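Local coordinates for protein UTP--glucose-1-phosphate uridylyltransferase YngB (Bacillus subtilis subsp. subtilis str. 168, PDB 7B1R) that catalyses the formation of UDP-glucose from glucose-1-phosphate and UTP, supplying glycolipid synthesis and wall teichoic acid glucosylation during anaerobic fermentative growth, at residues V4-I9 against G122-A127. Sequence-based numbering, arbitrary orientation.
Sequences VRKAVI and GDEPFA
Lys6 and Arg5 share the carboxylate of Glu124, one oxygen each, in a small salt-bridge network. The Lys6 chain leaves CB with CG beside the backbone N (chi1 -84°). It then bends at chi3. CD lies against Glu124 OE1, and CE passes 3.4 Å from OE1 of Glu124. At the tip, Lys6 NZ bonds Glu124 OE1 at 2.8 Å, on its syn side but 30° out of the carboxylate plane. NZ also donates to Phe120 O, in helix 118-121. Arg5 NH1 makes a weak bond to Glu124 OE2 at 3.3 Å, with guanidinium and carboxylate planes 58° apart. A glutamine in place of Glu124 would probably leave both cations without their shared negative charge.

Beyond these charges, strands 6-11 and 125-129 run parallel as neighbours in the central sheet of the GT-A-type nucleotidyltransferase fold. Ala127 N donates to Lys6 O at 2.8 Å, and Val8 N to Ala127 O at 2.7 Å. The CB atoms of Ala7 and Ala127 meet on one face, which helix 141-152 packs against at Ala127. On the other face, Val8 CG2 touches Phe126 CD2 at 3.7 Å. The Phe126 ring also lies nearly parallel to that of Phe214. Nearer the chain start, Val4 CG2 rests 3.6 Å from Pro125 CB, and Tyr149 touches both residues.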
ATOM      1  N   VAL A   4       0.548 -18.684  27.916  1.00 84.61           N
ATOM      2  CA  VAL A   4       0.295 -17.425  27.216  1.00 78.83           C
ATOM      3  C   VAL A   4      -0.504 -17.708  25.944  1.00 83.19           C
ATOM      4  O   VAL A   4       0.016 -18.380  25.030  1.00 66.25           O
ATOM      5  CB  VAL A   4       1.617 -16.747  26.811  1.00 68.51           C
ATOM      6  CG1 VAL A   4       1.379 -15.580  25.877  1.00 63.17           C
ATOM      7  CG2 VAL A   4       2.453 -16.325  27.999  1.00 68.23           C
ATOM      8  N   ARG A   5      -1.736 -17.157  25.876  1.00 74.50           N
ATOM      9  CA  ARG A   5      -2.605 -17.477  24.748  1.00 78.63           C
ATOM     10  C   ARG A   5      -3.300 -16.227  24.178  1.00 79.75           C
ATOM     11  O   ARG A   5      -4.035 -16.286  23.170  1.00 62.23           O
ATOM     12  CB  ARG A   5      -3.572 -18.582  25.180  1.00 81.70           C
ATOM     13  CG  ARG A   5      -4.515 -18.128  26.282  1.00107.75           C
ATOM     14  CD  ARG A   5      -4.784 -19.217  27.288  1.00122.89           C
ATOM     15  NE  ARG A   5      -6.052 -19.925  27.154  1.00133.48           N
ATOM     16  CZ  ARG A   5      -7.259 -19.365  27.225  1.00127.06           C
ATOM     17  NH1 ARG A   5      -7.379 -18.054  27.382  1.00116.50           N
ATOM     18  NH2 ARG A   5      -8.338 -20.122  27.127  1.00134.64           N
ATOM     19  N   LYS A   6      -3.083 -15.087  24.846  1.00 69.23           N
ATOM     20  CA  LYS A   6      -3.720 -13.847  24.445  1.00 66.53           C
ATOM     21  C   LYS A   6      -2.645 -12.813  24.140  1.00 68.11           C
ATOM     22  O   LYS A   6      -1.691 -12.659  24.907  1.00 63.96           O
ATOM     23  CB  LYS A   6      -4.614 -13.325  25.576  1.00 70.86           C
ATOM     24  CG  LYS A   6      -6.024 -13.900  25.660  1.00 70.48           C
ATOM     25  CD  LYS A   6      -6.598 -13.734  27.056  1.00 69.65           C
ATOM     26  CE  LYS A   6      -8.074 -13.402  27.078  1.00 77.02           C
ATOM     27  NZ  LYS A   6      -8.640 -13.557  28.438  1.00 78.83           N
ATOM     28  N   ALA A   7      -2.851 -12.072  23.043  1.00 69.99           N
ATOM     29  CA  ALA A   7      -1.982 -10.967  22.668  1.00 59.19           C
ATOM     30  C   ALA A   7      -2.787  -9.676  22.511  1.00 62.20           C
ATOM     31  O   ALA A   7      -3.954  -9.696  22.099  1.00 61.24           O
ATOM     32  CB  ALA A   7      -1.317 -11.333  21.377  1.00 64.89           C
ATOM     33  N   VAL A   8      -2.137  -8.545  22.818  1.00 56.66           N
ATOM     34  CA  VAL A   8      -2.693  -7.223  22.557  1.00 55.54           C
ATOM     35  C   VAL A   8      -1.882  -6.507  21.486  1.00 57.27           C
ATOM     36  O   VAL A   8      -0.695  -6.244  21.724  1.00 62.64           O
ATOM     37  CB  VAL A   8      -2.637  -6.342  23.806  1.00 51.81           C
ATOM     38  CG1 VAL A   8      -3.356  -5.031  23.531  1.00 51.26           C
ATOM     39  CG2 VAL A   8      -3.158  -7.058  25.039  1.00 46.06           C
ATOM     40  N   ILE A   9      -2.548  -6.121  20.385  1.00 52.70           N
ATOM     41  CA  ILE A   9      -1.916  -5.371  19.301  1.00 56.38           C
ATOM     42  C   ILE A   9      -2.480  -3.955  19.319  1.00 57.12           C
ATOM     43  O   ILE A   9      -3.621  -3.754  18.887  1.00 62.71           O
ATOM     44  CB  ILE A   9      -2.193  -6.031  17.936  1.00 58.60           C
ATOM     45  CG1 ILE A   9      -1.819  -7.507  17.907  1.00 58.99           C
ATOM     46  CG2 ILE A   9      -1.561  -5.277  16.788  1.00 55.20           C
ATOM     47  CD1 ILE A   9      -2.214  -8.179  16.614  1.00 60.53           C
ATOM     48  N   GLY A 122      -7.780 -10.326  31.841  1.00 87.76           N
ATOM     49  CA  GLY A 122      -8.015 -10.694  33.222  1.00 93.01           C
ATOM     50  C   GLY A 122      -6.727 -11.225  33.838  1.00 90.57           C
ATOM     51  O   GLY A 122      -5.765 -10.476  33.957  1.00 90.53           O
ATOM     52  N   ASP A 123      -6.702 -12.519  34.175  1.00 87.57           N
ATOM     53  CA  ASP A 123      -5.653 -12.982  35.068  1.00106.62           C
ATOM     54  C   ASP A 123      -4.813 -14.079  34.429  1.00102.48           C
ATOM     55  O   ASP A 123      -4.783 -15.216  34.907  1.00 98.10           O
ATOM     56  CB  ASP A 123      -6.164 -13.306  36.472  1.00108.83           C
ATOM     57  CG  ASP A 123      -5.338 -12.550  37.493  1.00127.22           C
ATOM     58  OD1 ASP A 123      -5.470 -11.290  37.543  1.00106.40           O
ATOM     59  OD2 ASP A 123      -4.520 -13.205  38.173  1.00151.94           O
ATOM     60  N   GLU A 124      -4.117 -13.692  33.356  1.00 88.25           N
ATOM     61  CA  GLU A 124      -3.174 -14.575  32.697  1.00 89.43           C
ATOM     62  C   GLU A 124      -1.897 -13.799  32.355  1.00 90.53           C
ATOM     63  O   GLU A 124      -1.736 -12.605  32.648  1.00 86.50           O
ATOM     64  CB  GLU A 124      -3.749 -15.221  31.428  1.00 80.18           C
ATOM     65  CG  GLU A 124      -5.260 -15.348  31.353  1.00 93.02           C
ATOM     66  CD  GLU A 124      -5.834 -15.776  30.001  1.00103.29           C
ATOM     67  OE1 GLU A 124      -6.997 -15.395  29.679  1.00100.91           O
ATOM     68  OE2 GLU A 124      -5.126 -16.501  29.262  1.00123.93           O
ATOM     69  N   PRO A 125      -0.910 -14.490  31.754  1.00 76.28           N
ATOM     70  CA  PRO A 125       0.110 -13.795  30.982  1.00 76.27           C
ATOM     71  C   PRO A 125      -0.403 -13.481  29.573  1.00 74.45           C
ATOM     72  O   PRO A 125      -1.178 -14.243  28.972  1.00 72.36           O
ATOM     73  CB  PRO A 125       1.245 -14.828  30.990  1.00 74.00           C
ATOM     74  CG  PRO A 125       0.544 -16.181  31.017  1.00 64.10           C
ATOM     75  CD  PRO A 125      -0.703 -15.946  31.838  1.00 63.87           C
ATOM     76  N   PHE A 126       0.064 -12.349  29.039  1.00 68.48           N
ATOM     77  CA  PHE A 126      -0.291 -11.980  27.680  1.00 64.70           C
ATOM     78  C   PHE A 126       0.922 -11.474  26.914  1.00 63.20           C
ATOM     79  O   PHE A 126       1.911 -11.042  27.508  1.00 61.05           O
ATOM     80  CB  PHE A 126      -1.401 -10.932  27.670  1.00 55.80           C
ATOM     81  CG  PHE A 126      -1.133  -9.667  28.452  1.00 54.73           C
ATOM     82  CD1 PHE A 126      -1.054  -9.686  29.850  1.00 46.88           C
ATOM     83  CD2 PHE A 126      -1.048  -8.443  27.775  1.00 43.73           C
ATOM     84  CE1 PHE A 126      -0.850  -8.503  30.549  1.00 48.07           C
ATOM     85  CE2 PHE A 126      -0.855  -7.260  28.470  1.00 42.48           C
ATOM     86  CZ  PHE A 126      -0.739  -7.301  29.856  1.00 53.09           C
ATOM     87  N   ALA A 127       0.812 -11.537  25.582  1.00 59.65           N
ATOM     88  CA  ALA A 127       1.773 -10.880  24.713  1.00 60.53           C
ATOM     89  C   ALA A 127       1.286  -9.481  24.366  1.00 57.39           C
ATOM     90  O   ALA A 127       0.094  -9.293  24.149  1.00 67.80           O
ATOM     91  CB  ALA A 127       1.962 -11.672  23.449  1.00 60.78           C
TER